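Local coordinates for putative aminotransferase (Actinomadura melliaura, PDB 4ZWV), which probably catalyses the pyridoxal phosphate-dependent transamination of a sugar intermediate in the biosynthesis of the AT2433 aminopentose, at residues A[18-23]-A[246-251]. Numbering follows the deposited sequence. Where two conformers were deposited one is given.
Sequences DRVAEV and AAIGLA
Arg-19 and Ala-247 face each other where the short N-terminal helix 16-26 lies nearly antiparallel on the start of the long helix 243-273; their CA atoms, 5.3 Å apart, are the nearest such pair across the two segments. The chain belongs to the DegT/DnrJ/EryC1 family of aminotransferases, and this helix pair sits at its dimer interface, away from the cofactor site. The segment axes come within 8.5 Å at 151°, a spacing that the small side chain of Ala-247 helps to allow. Apolar contacts fill the seam: Ala-247 CB fits between Arg-19 CB and Val-23 CG2, the latter 3.7 Å away. Beside it Val-20 and Ile-248 run alongside each other, pointing the same way, with CG2 of the valine 3.8 Å from CG1 of the isoleucine. Phe-24 and Leu-244 of the second subunit pack on this valine and isoleucine, respectively.

Arg-19 lies along the partner helix through its aliphatic chain and one guanidinium face. Its CG is 4.0 Å from Ala-251 CB, and bends at chi2 (-69°) and chi3 then carry the guanidinium to Leu-250. The charge is met elsewhere, chiefly by a salt bridge from NH1 to Glu-37 on helix 33-46. In one of its two conformers Glu-22 also brings OE1 to within 3.3 Å of Arg-19 NH2, an arrangement that is accordingly uncertain. Cut back to an alanine, the side chain would probably leave Glu-37 without its salt-bridge mate and open a gap over Leu-250. Leu-250 CB lies over one guanidinium face, offset toward the rim, and comes nearest to Arg-19 NH1, at 3.7 Å.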
loop_
_atom_site.group_PDB
_atom_site.type_symbol
_atom_site.label_atom_id
_atom_site.label_comp_id
_atom_site.label_asym_id
_atom_site.label_seq_id
_atom_site.Cartn_x
_atom_site.Cartn_y
_atom_site.Cartn_z
ATOM N N ASP A 18 -21.154 7.809 -10.688
ATOM C CA ASP A 18 -20.984 8.427 -12.010
ATOM C C ASP A 18 -19.497 8.540 -12.373
ATOM O O ASP A 18 -19.104 8.243 -13.500
ATOM C CB ASP A 18 -21.652 9.813 -12.032
ATOM C CG ASP A 18 -21.230 10.671 -13.230
ATOM O OD1 ASP A 18 -20.218 11.405 -13.124
ATOM O OD2 ASP A 18 -21.925 10.634 -14.264
ATOM N N ARG A 19 -18.675 8.949 -11.417
ATOM C CA ARG A 19 -17.247 9.097 -11.685
ATOM C C ARG A 19 -16.565 7.750 -11.872
ATOM O O ARG A 19 -15.699 7.601 -12.742
ATOM C CB ARG A 19 -16.555 9.868 -10.562
ATOM C CG ARG A 19 -16.857 11.350 -10.556
ATOM C CD ARG A 19 -16.217 12.018 -11.760
ATOM N NE ARG A 19 -15.813 13.388 -11.465
ATOM C CZ ARG A 19 -14.828 14.022 -12.088
ATOM N NH1 ARG A 19 -14.539 15.269 -11.754
ATOM N NH2 ARG A 19 -14.140 13.414 -13.051
ATOM N N VAL A 20 -16.946 6.765 -11.068
ATOM C CA VAL A 20 -16.374 5.422 -11.220
ATOM C C VAL A 20 -16.773 4.818 -12.565
ATOM O O VAL A 20 -15.961 4.167 -13.230
ATOM C CB VAL A 20 -16.800 4.493 -10.065
ATOM C CG1 VAL A 20 -16.404 3.043 -10.349
ATOM C CG2 VAL A 20 -16.167 4.977 -8.766
ATOM N N ALA A 21 -18.013 5.047 -12.985
ATOM C CA ALA A 21 -18.457 4.559 -14.294
ATOM C C ALA A 21 -17.572 5.123 -15.406
ATOM O O ALA A 21 -17.270 4.426 -16.372
ATOM C CB ALA A 21 -19.928 4.919 -14.544
ATOM N N GLU A 22 -17.181 6.387 -15.260
ATOM C CA GLU A 22 -16.302 7.057 -16.220
ATOM C C GLU A 22 -14.955 6.333 -16.310
ATOM O O GLU A 22 -14.440 6.094 -17.407
ATOM C CB GLU A 22 -16.105 8.531 -15.824
ATOM C CG GLU A 22 -15.159 9.328 -16.731
ATOM C CD GLU A 22 -14.727 10.672 -16.130
ATOM O OE1 GLU A 22 -15.133 11.001 -14.996
ATOM O OE2 GLU A 22 -13.966 11.405 -16.795
ATOM N N VAL A 23 -14.404 5.966 -15.158
ATOM C CA VAL A 23 -13.136 5.243 -15.107
ATOM C C VAL A 23 -13.274 3.896 -15.799
ATOM O O VAL A 23 -12.470 3.546 -16.662
ATOM C CB VAL A 23 -12.652 5.056 -13.662
ATOM C CG1 VAL A 23 -11.421 4.140 -13.606
ATOM C CG2 VAL A 23 -12.300 6.407 -13.064
ATOM N N ALA A 246 -9.030 8.249 -7.330
ATOM C CA ALA A 246 -9.058 9.691 -7.604
ATOM C C ALA A 246 -10.454 10.136 -8.050
ATOM O O ALA A 246 -10.898 11.235 -7.696
ATOM C CB ALA A 246 -8.025 10.065 -8.652
ATOM N N ALA A 247 -11.160 9.282 -8.791
ATOM C CA ALA A 247 -12.516 9.609 -9.245
ATOM C C ALA A 247 -13.460 9.789 -8.060
ATOM O O ALA A 247 -14.284 10.707 -8.046
ATOM C CB ALA A 247 -13.039 8.533 -10.181
ATOM N N ILE A 248 -13.323 8.921 -7.063
ATOM C CA ILE A 248 -14.148 8.997 -5.868
ATOM C C ILE A 248 -13.834 10.278 -5.088
ATOM O O ILE A 248 -14.747 10.993 -4.668
ATOM C CB ILE A 248 -13.950 7.747 -4.987
ATOM C CG1 ILE A 248 -14.449 6.517 -5.755
ATOM C CG2 ILE A 248 -14.700 7.903 -3.657
ATOM C CD1 ILE A 248 -14.087 5.194 -5.101
ATOM N N GLY A 249 -12.552 10.581 -4.931
ATOM C CA GLY A 249 -12.150 11.829 -4.297
ATOM C C GLY A 249 -12.705 13.049 -5.012
ATOM O O GLY A 249 -13.180 13.981 -4.363
ATOM N N LEU A 250 -12.653 13.052 -6.341
ATOM C CA LEU A 250 -13.193 14.174 -7.116
ATOM C C LEU A 250 -14.677 14.376 -6.830
ATOM O O LEU A 250 -15.144 15.512 -6.657
ATOM C CB LEU A 250 -12.981 13.947 -8.616
ATOM C CG LEU A 250 -11.555 14.233 -9.076
ATOM C CD1 LEU A 250 -11.227 13.553 -10.410
ATOM C CD2 LEU A 250 -11.316 15.736 -9.151
ATOM N N ALA A 251 -15.415 13.274 -6.752
ATOM C CA ALA A 251 -16.840 13.344 -6.468
ATOM C C ALA A 251 -17.107 13.897 -5.078
ATOM O O ALA A 251 -18.090 14.609 -4.854
ATOM C CB ALA A 251 -17.479 11.959 -6.613
#